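Local coordinates for protein xylulokinase (Brucella ovis, PDB 5VM1) that probably phosphorylates D-xylulose with ATP to give D-xylulose 5-phosphate, as a member of the FGGY family of carbohydrate kinases, at residues S247-G252 and F287-P292; E328-P333 and S408-K413; G334-L339 and S368-A373; S398-G403 and A424-G429; A418-I423 and I463-A468. All coordinates share one frame; numbering follows the deposited sequence.

Contact 1: S247-G252 and F287-P292; sequences SACGMG and FCHALP
Cys249 does most of the touching here: its sulfur reaches out from the last turn of helix 243-251 to three consecutive residues of 287-292. The apolar part comes first. Cys249 SG lies 3.8 Å from Ala290 CB, which points back at the helix, and more loosely 4.2 Å from Leu291 CD2. The first torsion, with SG anti to the carbonyl carbon (chi1 -73°), puts the sulfur against Ala290 and the His289 ring.

The second kind of contact is with the imidazole. Cys249 SG approaches His289 CE1 at 3.9 Å, and Ala248 CB is equally far from that carbon. Both come at the ring obliquely; the sulfur stands 4.8 Å from the ring centroid and 60° off its normal.

In the fold, helix 243-251 follows strand 236-242 of one sheet and begins at Asp243, the predicted proton acceptor, whereas strand 285-288 is an outermost strand of the other sheet. The contact therefore joins the helix that follows one sheet to the turn that leaves the edge strand of the other, well inside this actin-like ATPase fold.

No hydrogen bond crosses between the segments; the ring's polar bonds are made within its own segment and just beyond the helix. Ala290 N donates to His289 ND1 at 2.7 Å, and NE2 is bonded to the carbonyl of Thr253; this pattern is consistent with the proton sitting on NE2. Two anchored nitrogens fix the ring's rotation, and Phe270 meets it edge-to-face. Leu440 of helix 433-446 packs against Cys249, Ala290 and Leu291 alike.

Contact 2: E328-P333 and S408-K413; sequences ETLKAP and STYWLK
Glu328 and Tyr410 mark the closest backbone approach, their CA atoms 5.3 Å apart, where the irregular chain of 328-333 passes the first turns of helix 409-419. Ser408 is the N-cap of that helix, its OG accepting from Trp411 N.

Tyr410 extends its ring across to the loop, its CG anti to the backbone N (chi1 -161°). Leu330 CD1 lies over one face of the ring, off toward the rim, in a CH-pi contact 4.0 Å from the centroid. At the far end Lys331 N donates to Tyr410 OH at 3.0 Å.

Helix 409-419 is the crossover helix of a beta-alpha-beta unit, and this loop, coming from helix 319-326, lies against the start of it. Leu326 of that earlier helix also packs on Tyr410.

Glu328 is gripped at both ends. The extended Lys413 chain brings NZ to within 3.1 Å of Glu328 O, the donor tilted 34° from the carbonyl plane. Thr409 OG1 donates to Glu328 OE1 at 3.0 Å, arriving from above the carboxylate plane. This carboxylate and the Lys413 ammonium do not touch, with OE1 and NZ 6.5 Å apart. Water accepts from Leu330 N and, weakly, from Lys413 NZ.

Contact 3: G334-L339 and S368-A373; sequences GSVTFL and SALTQA
Val336 points its side chain at helix 367-390, and Ala373 receives most of it. Starting at the root, Val336 CB is 3.9 Å from Ala373 CB. One branch continues in the same direction: CG1, anti to the backbone N (chi1 -180°), comes to 3.4 Å from that same methyl. The other branch, CG2, turns along the helix toward its preceding turn, where it meets Leu370 CD1 at 4.2 Å; the Val336 and Leu370 side chains cross at about a right angle.

Two residues further on, Phe338 also sets out toward the helix. Its CB sits 3.2 Å from Ala373 O, but its ring leads away and meets Phe358 instead. That ring partner belongs to strand 357-359, which pairs with strand 337-339 in a small antiparallel two-stranded sheet. Side chains alternate along the strand as usual: Phe338 starts toward helix 367-390, whereas Thr337 and Leu339 point the other way and pack on helix 470-488, so the strand is sandwiched between two long helices.

No direct hydrogen bond links the two segments. One water bridges them, accepting from Phe338 N at 2.8 Å and donating to Ala373 O at 2.9 Å. Near exposed Gly334, Gln372 brings NE2, on an extended chain, to 4.0 Å from Gly334 N; NE2 itself is hydrogen-bonded to Glu376 OE2 and, weakly, to Ala332 O.

Contact 4: S398-G403 and A424-G429; sequences SLTAVG and ALPEEG
Thr400 and Ala424 face each other as a parallel beta bridge, their CA atoms 4.7 Å apart. Two main-chain hydrogen bonds hold them: Ala424 N to Leu399 O at 3.0 Å, and Ala401 N to Ala424 O at 3.2 Å. A CA-H...O contact from Thr400 CA to the same Ala424 O supplements the second. Pro426 has no N-H with which to carry the ladder on; its ring CD lies 3.5 Å from Ala401 O instead. The strand segments cross with a 43° twist.

These are the two strands of a beta-alpha-beta crossover whose helix, 409-419, packs on the sheet through Leu412, against Ala401 and Leu425. Strand 399-402 is bonded on its other flank to strand 259-263, and Leu425 to Ala460 of strand 459-463, which places the pair inside the seven-stranded sheet.

Side-chain packing is light. Thr400 OG1 stands beside the backbone N (chi1 -51°), which leaves CG2 anti to that nitrogen; this methyl comes to 3.4 Å from Ala424 O and 4.1 Å from Pro426 CG. The same ring carbon is about 4.5 Å from Val402 CG1. On the helix-covered face, Leu425 CD1 bends back to 3.8 Å from Ala401 O.

Contact 5: A418-I423 and I463-A468; sequences ALNVPI and IEPEQA
Ile423 and Ile463 form the tight end of this contact. Each N-H bonds to the other's carbonyl, Ile423 N to Ile463 O and Ile463 N to Ile423 O, both at 3.0 Å and nearly straight. Ile463 O is also approached by Pro422 CA at 3.4 Å in a CA-H...O contact. The two isoleucine side chains leave on the same face and pack against helix 409-419, Ile423 on Ile415 and Ile463 on Leu412.

Away from this pair the segments meet through proline rings and the oxygens of polar groups, with exposed residues around them. Pro422 CB touches Glu464 OE1 at 3.4 Å, as the glutamate chain, bent at chi2, folds back over the proline. Pro465 points toward the other segment, where its CB lies 3.3 Å from Asn420 OD1 and its CG 3.6 Å from Val421 O. Asn420 has left the helix with a positive phi of 52°, and its side chain crosses Pro465 at about a right angle; neither Asn420 nor Glu464 makes a hydrogen bond across the contact.

Ile423 and Ile463 are an antiparallel hydrogen-bonded pair that, with the Leu425-Ala460 backbone bonding farther along, joins strand 459-463 to strand 423-426 at the edge of this seven-stranded, actin-like ATPase sheet.

Overall arrangement
From the N terminus, contact 1 comes first, closing a loop of strands 259-263 and 267-273 and finishing before the others begin. Contact 2 opens at 328-333 and closes only at 408-413; contact 3 lies wholly within that span and touches it through Gln372. Before contact 2 closes, strand 399-402 opens contact 4, so the two cross. Contact 4 in turn crosses contact 5, which opens at 418-423 and ends at 463-468. Helix 409-419 serves both contacts 2 and 5, and its Leu412 packs on the strands of contact 4. Met251 meets Val402, linking contact 1 to contact 4, while contact 3 lies farthest from contact 1, their centres about 35 Å apart.

Contact 1: S247-G252 and F287-P292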
# COMPACT_ATOMS: atom_id res chain seq x y z
N SER A 247 -1.15 -4.83 5.26
CA SER A 247 -2.54 -4.46 5.47
C SER A 247 -3.47 -5.60 5.07
O SER A 247 -4.41 -5.94 5.81
CB SER A 247 -2.83 -3.20 4.66
OG SER A 247 -3.87 -2.46 5.22
N ALA A 248 -3.19 -6.22 3.93
CA ALA A 248 -4.00 -7.34 3.44
C ALA A 248 -3.94 -8.55 4.37
O ALA A 248 -4.96 -9.23 4.57
CB ALA A 248 -3.54 -7.74 2.03
N CYS A 249 -2.77 -8.82 4.97
CA CYS A 249 -2.69 -9.86 6.00
C CYS A 249 -3.52 -9.51 7.21
O CYS A 249 -4.14 -10.38 7.82
CB CYS A 249 -1.24 -10.10 6.43
SG CYS A 249 -0.20 -10.96 5.25
N GLY A 250 -3.55 -8.22 7.58
CA GLY A 250 -4.42 -7.82 8.68
C GLY A 250 -5.89 -7.97 8.35
O GLY A 250 -6.70 -8.23 9.23
N MET A 251 -6.24 -7.84 7.07
CA MET A 251 -7.63 -7.88 6.64
C MET A 251 -8.11 -9.27 6.26
O MET A 251 -9.32 -9.45 6.05
CB MET A 251 -7.82 -6.99 5.43
CG MET A 251 -9.24 -6.53 5.28
SD MET A 251 -9.31 -4.96 6.10
CE MET A 251 -8.03 -4.17 5.06
N GLY A 252 -7.22 -10.26 6.17
CA GLY A 252 -7.60 -11.57 5.66
C GLY A 252 -7.64 -11.67 4.15
O GLY A 252 -8.19 -12.65 3.63
N PHE A 287 2.65 -7.90 -7.44
CA PHE A 287 3.72 -8.07 -6.49
C PHE A 287 3.54 -9.40 -5.78
O PHE A 287 2.42 -9.93 -5.70
CB PHE A 287 3.74 -6.97 -5.42
CG PHE A 287 3.99 -5.59 -5.94
CD1 PHE A 287 5.00 -5.33 -6.83
CD2 PHE A 287 3.23 -4.52 -5.47
CE1 PHE A 287 5.25 -4.03 -7.28
CE2 PHE A 287 3.47 -3.22 -5.91
CZ PHE A 287 4.49 -2.98 -6.82
N CYS A 288 4.63 -9.89 -5.19
CA CYS A 288 4.53 -11.01 -4.27
C CYS A 288 3.72 -10.61 -3.04
O CYS A 288 3.74 -9.45 -2.61
CB CYS A 288 5.92 -11.47 -3.81
SG CYS A 288 7.09 -11.89 -5.13
N HIS A 289 3.00 -11.57 -2.48
CA HIS A 289 2.33 -11.37 -1.21
C HIS A 289 3.29 -11.69 -0.07
O HIS A 289 4.44 -12.04 -0.29
CB HIS A 289 1.08 -12.23 -1.13
CG HIS A 289 -0.01 -11.65 -0.28
ND1 HIS A 289 0.25 -10.91 0.85
CD2 HIS A 289 -1.36 -11.74 -0.37
CE1 HIS A 289 -0.89 -10.56 1.42
NE2 HIS A 289 -1.88 -11.07 0.70
N ALA A 290 2.83 -11.52 1.16
CA ALA A 290 3.67 -11.88 2.30
C ALA A 290 3.67 -13.37 2.55
O ALA A 290 4.43 -13.83 3.40
CB ALA A 290 3.22 -11.17 3.57
N LEU A 291 2.82 -14.13 1.86
CA LEU A 291 2.77 -15.54 2.16
C LEU A 291 3.45 -16.32 1.05
O LEU A 291 3.48 -15.89 -0.10
CB LEU A 291 1.33 -16.02 2.33
CG LEU A 291 0.49 -15.15 3.29
CD1 LEU A 291 -0.82 -15.80 3.64
CD2 LEU A 291 1.27 -14.81 4.54
N PRO A 292 4.01 -17.47 1.37
CA PRO A 292 4.74 -18.21 0.33
C PRO A 292 3.79 -18.64 -0.78
O PRO A 292 2.59 -18.77 -0.57
CB PRO A 292 5.33 -19.40 1.10
CG PRO A 292 4.59 -19.46 2.36
CD PRO A 292 4.11 -18.10 2.69

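Contact 2: E328-P333 and S408-K413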
# COMPACT_ATOMS: atom_id res chain seq x y z
N GLU A 328 -27.93 9.18 2.97
CA GLU A 328 -27.67 7.75 3.05
C GLU A 328 -28.33 6.95 1.93
O GLU A 328 -27.89 5.82 1.67
CB GLU A 328 -28.17 7.20 4.40
CG GLU A 328 -27.73 7.96 5.67
CD GLU A 328 -26.30 7.65 6.11
OE1 GLU A 328 -26.00 6.49 6.47
OE2 GLU A 328 -25.48 8.58 6.12
N THR A 329 -29.30 7.51 1.23
CA THR A 329 -30.02 6.80 0.18
C THR A 329 -29.38 7.05 -1.19
O THR A 329 -29.11 8.20 -1.56
CB THR A 329 -31.49 7.23 0.17
OG1 THR A 329 -32.11 6.81 1.39
CG2 THR A 329 -32.23 6.58 -1.01
N LEU A 330 -29.09 5.96 -1.90
CA LEU A 330 -28.49 6.07 -3.23
C LEU A 330 -29.49 6.67 -4.20
O LEU A 330 -30.69 6.35 -4.18
CB LEU A 330 -28.03 4.70 -3.73
CG LEU A 330 -27.01 4.73 -4.88
CD1 LEU A 330 -25.63 5.15 -4.37
CD2 LEU A 330 -26.90 3.39 -5.59
N LYS A 331 -29.00 7.58 -5.04
CA LYS A 331 -29.78 8.22 -6.09
C LYS A 331 -29.34 7.73 -7.46
O LYS A 331 -28.18 7.34 -7.66
CB LYS A 331 -29.62 9.74 -6.02
CG LYS A 331 -30.13 10.36 -4.74
CD LYS A 331 -29.83 11.84 -4.75
CE LYS A 331 -30.06 12.48 -3.40
NZ LYS A 331 -29.45 13.85 -3.45
N ALA A 332 -30.25 7.79 -8.42
CA ALA A 332 -29.87 7.47 -9.79
C ALA A 332 -28.92 8.55 -10.30
O ALA A 332 -29.08 9.71 -9.95
CB ALA A 332 -31.09 7.41 -10.70
N PRO A 333 -27.91 8.18 -11.07
CA PRO A 333 -26.98 9.21 -11.56
C PRO A 333 -27.73 10.24 -12.39
O PRO A 333 -28.71 9.92 -13.08
CB PRO A 333 -25.98 8.42 -12.41
CG PRO A 333 -26.09 7.01 -11.93
CD PRO A 333 -27.54 6.84 -11.53
N SER A 408 -18.41 6.72 4.36
CA SER A 408 -19.57 7.26 3.65
C SER A 408 -20.47 6.12 3.19
O SER A 408 -20.11 5.35 2.29
CB SER A 408 -19.12 8.11 2.46
OG SER A 408 -20.20 8.25 1.57
N THR A 409 -21.66 6.03 3.78
CA THR A 409 -22.64 5.04 3.34
C THR A 409 -22.99 5.25 1.87
O THR A 409 -23.19 4.28 1.12
CB THR A 409 -23.90 5.12 4.21
OG1 THR A 409 -23.53 4.98 5.59
CG2 THR A 409 -24.86 4.03 3.85
N TYR A 410 -23.10 6.50 1.43
CA TYR A 410 -23.40 6.74 0.02
C TYR A 410 -22.32 6.15 -0.86
O TYR A 410 -22.61 5.47 -1.85
CB TYR A 410 -23.57 8.23 -0.26
CG TYR A 410 -24.32 8.50 -1.55
CD1 TYR A 410 -23.71 8.34 -2.78
CD2 TYR A 410 -25.67 8.88 -1.52
CE1 TYR A 410 -24.40 8.56 -3.95
CE2 TYR A 410 -26.37 9.11 -2.68
CZ TYR A 410 -25.73 8.94 -3.90
OH TYR A 410 -26.42 9.15 -5.08
N TRP A 411 -21.05 6.40 -0.51
CA TRP A 411 -19.94 5.94 -1.35
C TRP A 411 -19.94 4.43 -1.48
O TRP A 411 -19.63 3.91 -2.55
CB TRP A 411 -18.60 6.41 -0.81
CG TRP A 411 -17.66 6.84 -1.89
CD1 TRP A 411 -17.78 6.59 -3.23
CD2 TRP A 411 -16.52 7.69 -1.74
NE1 TRP A 411 -16.75 7.21 -3.92
CE2 TRP A 411 -15.97 7.89 -3.02
CE3 TRP A 411 -15.89 8.28 -0.63
CZ2 TRP A 411 -14.83 8.67 -3.22
CZ3 TRP A 411 -14.76 9.04 -0.84
CH2 TRP A 411 -14.24 9.23 -2.12
N LEU A 412 -20.24 3.72 -0.39
CA LEU A 412 -20.23 2.26 -0.41
C LEU A 412 -21.36 1.71 -1.27
O LEU A 412 -21.15 0.75 -2.02
CB LEU A 412 -20.33 1.71 1.01
CG LEU A 412 -19.16 2.06 1.91
CD1 LEU A 412 -19.38 1.46 3.27
CD2 LEU A 412 -17.87 1.55 1.29
N LYS A 413 -22.56 2.29 -1.16
CA LYS A 413 -23.67 1.86 -2.00
C LYS A 413 -23.38 2.17 -3.47
O LYS A 413 -23.71 1.38 -4.35
CB LYS A 413 -24.96 2.54 -1.56
CG LYS A 413 -25.40 2.17 -0.17
CD LYS A 413 -26.87 2.45 0.05
CE LYS A 413 -27.23 2.36 1.51
NZ LYS A 413 -28.60 2.85 1.75
O HOH W 1 -29.91 3.58 -1.30

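Contact 3: G334-L339 and S368-A373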
# COMPACT_ATOMS: atom_id res chain seq x y z
N GLY A 334 -27.27 11.48 -12.30
CA GLY A 334 -27.77 12.55 -13.13
C GLY A 334 -26.89 12.78 -14.35
O GLY A 334 -26.02 11.98 -14.70
N SER A 335 -27.11 13.93 -14.99
CA SER A 335 -26.39 14.23 -16.21
C SER A 335 -24.95 14.62 -15.94
O SER A 335 -24.14 14.60 -16.88
CB SER A 335 -27.11 15.33 -16.99
OG SER A 335 -27.16 16.54 -16.28
N VAL A 336 -24.61 14.93 -14.69
CA VAL A 336 -23.25 15.31 -14.31
C VAL A 336 -22.37 14.07 -14.17
O VAL A 336 -22.74 13.08 -13.53
CB VAL A 336 -23.24 16.12 -13.01
CG1 VAL A 336 -21.82 16.46 -12.71
CG2 VAL A 336 -24.07 17.37 -13.14
N THR A 337 -21.20 14.12 -14.79
CA THR A 337 -20.18 13.09 -14.72
C THR A 337 -18.88 13.72 -14.22
O THR A 337 -18.53 14.83 -14.62
CB THR A 337 -19.97 12.43 -16.11
OG1 THR A 337 -21.13 11.65 -16.48
CG2 THR A 337 -18.72 11.55 -16.14
N PHE A 338 -18.18 13.03 -13.33
CA PHE A 338 -16.91 13.53 -12.81
C PHE A 338 -15.79 12.55 -13.18
O PHE A 338 -15.90 11.35 -12.90
CB PHE A 338 -16.97 13.74 -11.29
CG PHE A 338 -15.70 14.21 -10.68
CD1 PHE A 338 -15.25 15.50 -10.86
CD2 PHE A 338 -14.94 13.36 -9.90
CE1 PHE A 338 -14.06 15.94 -10.29
CE2 PHE A 338 -13.76 13.79 -9.32
CZ PHE A 338 -13.33 15.08 -9.51
N LEU A 339 -14.78 13.04 -13.88
CA LEU A 339 -13.55 12.27 -14.07
C LEU A 339 -12.55 12.65 -12.99
O LEU A 339 -12.13 13.82 -12.93
CB LEU A 339 -12.96 12.53 -15.44
CG LEU A 339 -13.59 12.00 -16.71
CD1 LEU A 339 -12.49 12.07 -17.75
CD2 LEU A 339 -14.09 10.60 -16.58
N SER A 368 -24.98 19.47 -4.05
CA SER A 368 -25.15 18.05 -3.76
C SER A 368 -25.09 17.20 -5.03
O SER A 368 -24.59 16.07 -5.00
CB SER A 368 -26.47 17.84 -3.02
OG SER A 368 -26.91 16.50 -3.14
N ALA A 369 -25.60 17.71 -6.14
CA ALA A 369 -25.54 16.92 -7.36
C ALA A 369 -24.10 16.73 -7.81
O ALA A 369 -23.75 15.67 -8.33
CB ALA A 369 -26.37 17.56 -8.47
N LEU A 370 -23.24 17.72 -7.59
CA LEU A 370 -21.85 17.58 -8.00
C LEU A 370 -21.08 16.69 -7.03
O LEU A 370 -20.27 15.87 -7.47
CB LEU A 370 -21.19 18.95 -8.14
CG LEU A 370 -21.23 19.51 -9.56
CD1 LEU A 370 -22.64 19.69 -10.01
CD2 LEU A 370 -20.51 20.82 -9.58
N THR A 371 -21.34 16.83 -5.72
CA THR A 371 -20.86 15.84 -4.75
C THR A 371 -21.19 14.42 -5.20
O THR A 371 -20.30 13.55 -5.25
CB THR A 371 -21.48 16.12 -3.38
OG1 THR A 371 -21.00 17.37 -2.88
CG2 THR A 371 -21.14 15.01 -2.36
N GLN A 372 -22.46 14.16 -5.56
CA GLN A 372 -22.87 12.85 -6.05
C GLN A 372 -22.04 12.40 -7.25
O GLN A 372 -21.59 11.25 -7.30
CB GLN A 372 -24.34 12.88 -6.41
CG GLN A 372 -24.96 11.57 -6.76
CD GLN A 372 -26.38 11.79 -7.25
OE1 GLN A 372 -27.15 12.52 -6.63
NE2 GLN A 372 -26.71 11.19 -8.38
N ALA A 373 -21.80 13.29 -8.21
CA ALA A 373 -21.04 12.90 -9.39
C ALA A 373 -19.58 12.61 -9.04
O ALA A 373 -18.93 11.81 -9.73
CB ALA A 373 -21.14 14.00 -10.45
O HOH W 2 -19.54 10.80 -12.36

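Contact 4: S398-G403 and A424-G429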
# COMPACT_ATOMS: atom_id res chain seq x y z
N SER A 398 -16.12 -11.22 -3.73
CA SER A 398 -16.46 -10.38 -2.60
C SER A 398 -15.38 -9.33 -2.39
O SER A 398 -14.18 -9.61 -2.54
CB SER A 398 -16.67 -11.23 -1.35
OG SER A 398 -15.45 -11.86 -0.95
N LEU A 399 -15.81 -8.14 -2.01
CA LEU A 399 -14.96 -6.99 -1.82
C LEU A 399 -15.15 -6.43 -0.41
O LEU A 399 -16.28 -6.36 0.08
CB LEU A 399 -15.28 -5.94 -2.89
CG LEU A 399 -14.31 -4.77 -3.04
CD1 LEU A 399 -12.86 -5.23 -3.24
CD2 LEU A 399 -14.77 -3.88 -4.16
N THR A 400 -14.05 -6.07 0.24
CA THR A 400 -14.06 -5.49 1.58
C THR A 400 -13.54 -4.06 1.53
O THR A 400 -12.51 -3.81 0.90
CB THR A 400 -13.22 -6.33 2.50
OG1 THR A 400 -13.64 -7.69 2.36
CG2 THR A 400 -13.37 -5.87 3.92
N ALA A 401 -14.22 -3.12 2.21
CA ALA A 401 -13.92 -1.69 2.09
C ALA A 401 -13.30 -1.11 3.37
O ALA A 401 -13.83 -1.31 4.47
CB ALA A 401 -15.16 -0.88 1.73
N VAL A 402 -12.18 -0.39 3.21
CA VAL A 402 -11.51 0.32 4.29
C VAL A 402 -11.10 1.71 3.80
O VAL A 402 -11.30 2.06 2.65
CB VAL A 402 -10.28 -0.44 4.83
CG1 VAL A 402 -10.72 -1.81 5.31
CG2 VAL A 402 -9.14 -0.49 3.78
N GLY A 403 -10.49 2.47 4.70
CA GLY A 403 -10.03 3.81 4.39
C GLY A 403 -11.06 4.84 4.75
O GLY A 403 -12.22 4.54 5.02
N ALA A 424 -18.31 -5.65 2.13
CA ALA A 424 -18.31 -5.93 3.56
C ALA A 424 -17.59 -4.82 4.31
O ALA A 424 -16.45 -4.47 4.00
CB ALA A 424 -17.63 -7.27 3.85
N LEU A 425 -18.27 -4.27 5.31
CA LEU A 425 -17.72 -3.23 6.15
C LEU A 425 -17.31 -3.85 7.49
O LEU A 425 -18.16 -4.46 8.16
CB LEU A 425 -18.76 -2.14 6.33
CG LEU A 425 -18.31 -0.82 6.93
CD1 LEU A 425 -17.09 -0.32 6.17
CD2 LEU A 425 -19.46 0.14 6.81
N PRO A 426 -16.05 -3.78 7.88
CA PRO A 426 -15.60 -4.49 9.08
C PRO A 426 -16.14 -3.91 10.38
O PRO A 426 -16.55 -2.74 10.46
CB PRO A 426 -14.08 -4.36 9.03
CG PRO A 426 -13.78 -4.09 7.64
CD PRO A 426 -14.92 -3.32 7.07
N GLU A 427 -16.11 -4.75 11.41
CA GLU A 427 -16.30 -4.25 12.76
C GLU A 427 -15.20 -3.23 13.06
O GLU A 427 -14.23 -3.09 12.31
CB GLU A 427 -16.30 -5.41 13.77
N GLU A 428 -15.41 -2.44 14.10
CA GLU A 428 -14.41 -1.46 14.46
C GLU A 428 -13.16 -2.13 15.03
O GLU A 428 -13.24 -3.13 15.76
CB GLU A 428 -14.98 -0.44 15.45
CG GLU A 428 -16.01 -0.99 16.42
CD GLU A 428 -16.94 0.11 16.89
OE1 GLU A 428 -17.77 -0.15 17.79
OE2 GLU A 428 -16.84 1.23 16.33
N GLY A 429 -12.01 -1.62 14.64
CA GLY A 429 -10.74 -2.12 15.14
C GLY A 429 -9.63 -1.69 14.20
O GLY A 429 -9.86 -0.96 13.25

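Contact 5: A418-I423 and I463-A468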
# COMPACT_ATOMS: atom_id res chain seq x y z
N ALA A 418 -22.02 0.05 -8.69
CA ALA A 418 -21.22 0.19 -9.90
C ALA A 418 -20.55 -1.13 -10.27
O ALA A 418 -20.42 -1.44 -11.46
CB ALA A 418 -20.20 1.32 -9.73
N LEU A 419 -20.12 -1.92 -9.28
CA LEU A 419 -19.46 -3.21 -9.51
C LEU A 419 -20.41 -4.39 -9.55
O LEU A 419 -20.05 -5.44 -10.09
CB LEU A 419 -18.45 -3.49 -8.39
CG LEU A 419 -17.44 -2.40 -8.04
CD1 LEU A 419 -16.60 -2.86 -6.90
CD2 LEU A 419 -16.54 -2.03 -9.22
N ASN A 420 -21.61 -4.22 -9.01
CA ASN A 420 -22.53 -5.33 -8.73
C ASN A 420 -21.84 -6.43 -7.93
O ASN A 420 -21.98 -7.62 -8.23
CB ASN A 420 -23.13 -5.90 -10.01
CG ASN A 420 -24.44 -6.62 -9.74
OD1 ASN A 420 -25.06 -6.41 -8.69
ND2 ASN A 420 -24.83 -7.51 -10.65
N VAL A 421 -21.07 -6.04 -6.91
CA VAL A 421 -20.60 -6.96 -5.87
C VAL A 421 -20.99 -6.38 -4.51
O VAL A 421 -21.04 -5.16 -4.34
CB VAL A 421 -19.07 -7.22 -5.93
CG1 VAL A 421 -18.60 -7.50 -7.34
CG2 VAL A 421 -18.30 -6.07 -5.33
N PRO A 422 -21.38 -7.22 -3.55
CA PRO A 422 -21.55 -6.75 -2.16
C PRO A 422 -20.23 -6.28 -1.56
O PRO A 422 -19.17 -6.81 -1.87
CB PRO A 422 -22.07 -7.99 -1.43
CG PRO A 422 -21.61 -9.14 -2.27
CD PRO A 422 -21.69 -8.65 -3.70
N ILE A 423 -20.31 -5.30 -0.66
CA ILE A 423 -19.14 -4.75 0.03
C ILE A 423 -19.30 -4.98 1.53
O ILE A 423 -20.25 -4.48 2.14
CB ILE A 423 -18.95 -3.25 -0.23
CG1 ILE A 423 -18.93 -2.93 -1.72
CG2 ILE A 423 -17.68 -2.77 0.44
CD1 ILE A 423 -18.42 -1.53 -1.98
N ILE A 463 -23.16 -4.06 2.46
CA ILE A 463 -23.82 -3.16 1.54
C ILE A 463 -24.03 -3.92 0.25
O ILE A 463 -23.07 -4.23 -0.46
CB ILE A 463 -22.97 -1.90 1.32
CG1 ILE A 463 -22.54 -1.35 2.68
CG2 ILE A 463 -23.71 -0.91 0.40
CD1 ILE A 463 -22.90 0.05 2.93
N GLU A 464 -25.31 -4.24 -0.07
CA GLU A 464 -25.60 -5.02 -1.27
C GLU A 464 -25.80 -4.08 -2.45
O GLU A 464 -26.20 -2.93 -2.26
CB GLU A 464 -26.84 -5.88 -1.05
CG GLU A 464 -26.73 -6.87 0.10
CD GLU A 464 -25.85 -8.08 -0.23
OE1 GLU A 464 -25.45 -8.26 -1.40
OE2 GLU A 464 -25.57 -8.89 0.69
N PRO A 465 -25.55 -4.51 -3.68
CA PRO A 465 -25.80 -3.62 -4.82
C PRO A 465 -27.28 -3.31 -4.92
O PRO A 465 -28.13 -4.18 -4.70
CB PRO A 465 -25.33 -4.44 -6.03
CG PRO A 465 -24.44 -5.51 -5.47
CD PRO A 465 -24.99 -5.81 -4.10
N GLU A 466 -27.59 -2.06 -5.26
CA GLU A 466 -28.98 -1.62 -5.44
C GLU A 466 -29.48 -2.12 -6.79
O GLU A 466 -29.17 -1.53 -7.84
CB GLU A 466 -29.08 -0.10 -5.36
CG GLU A 466 -28.67 0.52 -4.06
CD GLU A 466 -29.83 0.59 -3.09
OE1 GLU A 466 -30.96 0.30 -3.52
OE2 GLU A 466 -29.61 0.96 -1.91
N GLN A 467 -30.30 -3.17 -6.77
CA GLN A 467 -30.71 -3.81 -8.02
C GLN A 467 -31.45 -2.83 -8.92
O GLN A 467 -31.24 -2.81 -10.14
CB GLN A 467 -31.59 -5.04 -7.71
CG GLN A 467 -31.11 -6.40 -8.29
CD GLN A 467 -29.72 -6.85 -7.77
OE1 GLN A 467 -29.32 -6.55 -6.63
NE2 GLN A 467 -28.99 -7.58 -8.63
N ALA A 468 -32.24 -1.93 -8.32
CA ALA A 468 -33.02 -0.98 -9.11
C ALA A 468 -32.14 0.01 -9.85
O ALA A 468 -32.52 0.50 -10.91
CB ALA A 468 -34.00 -0.23 -8.21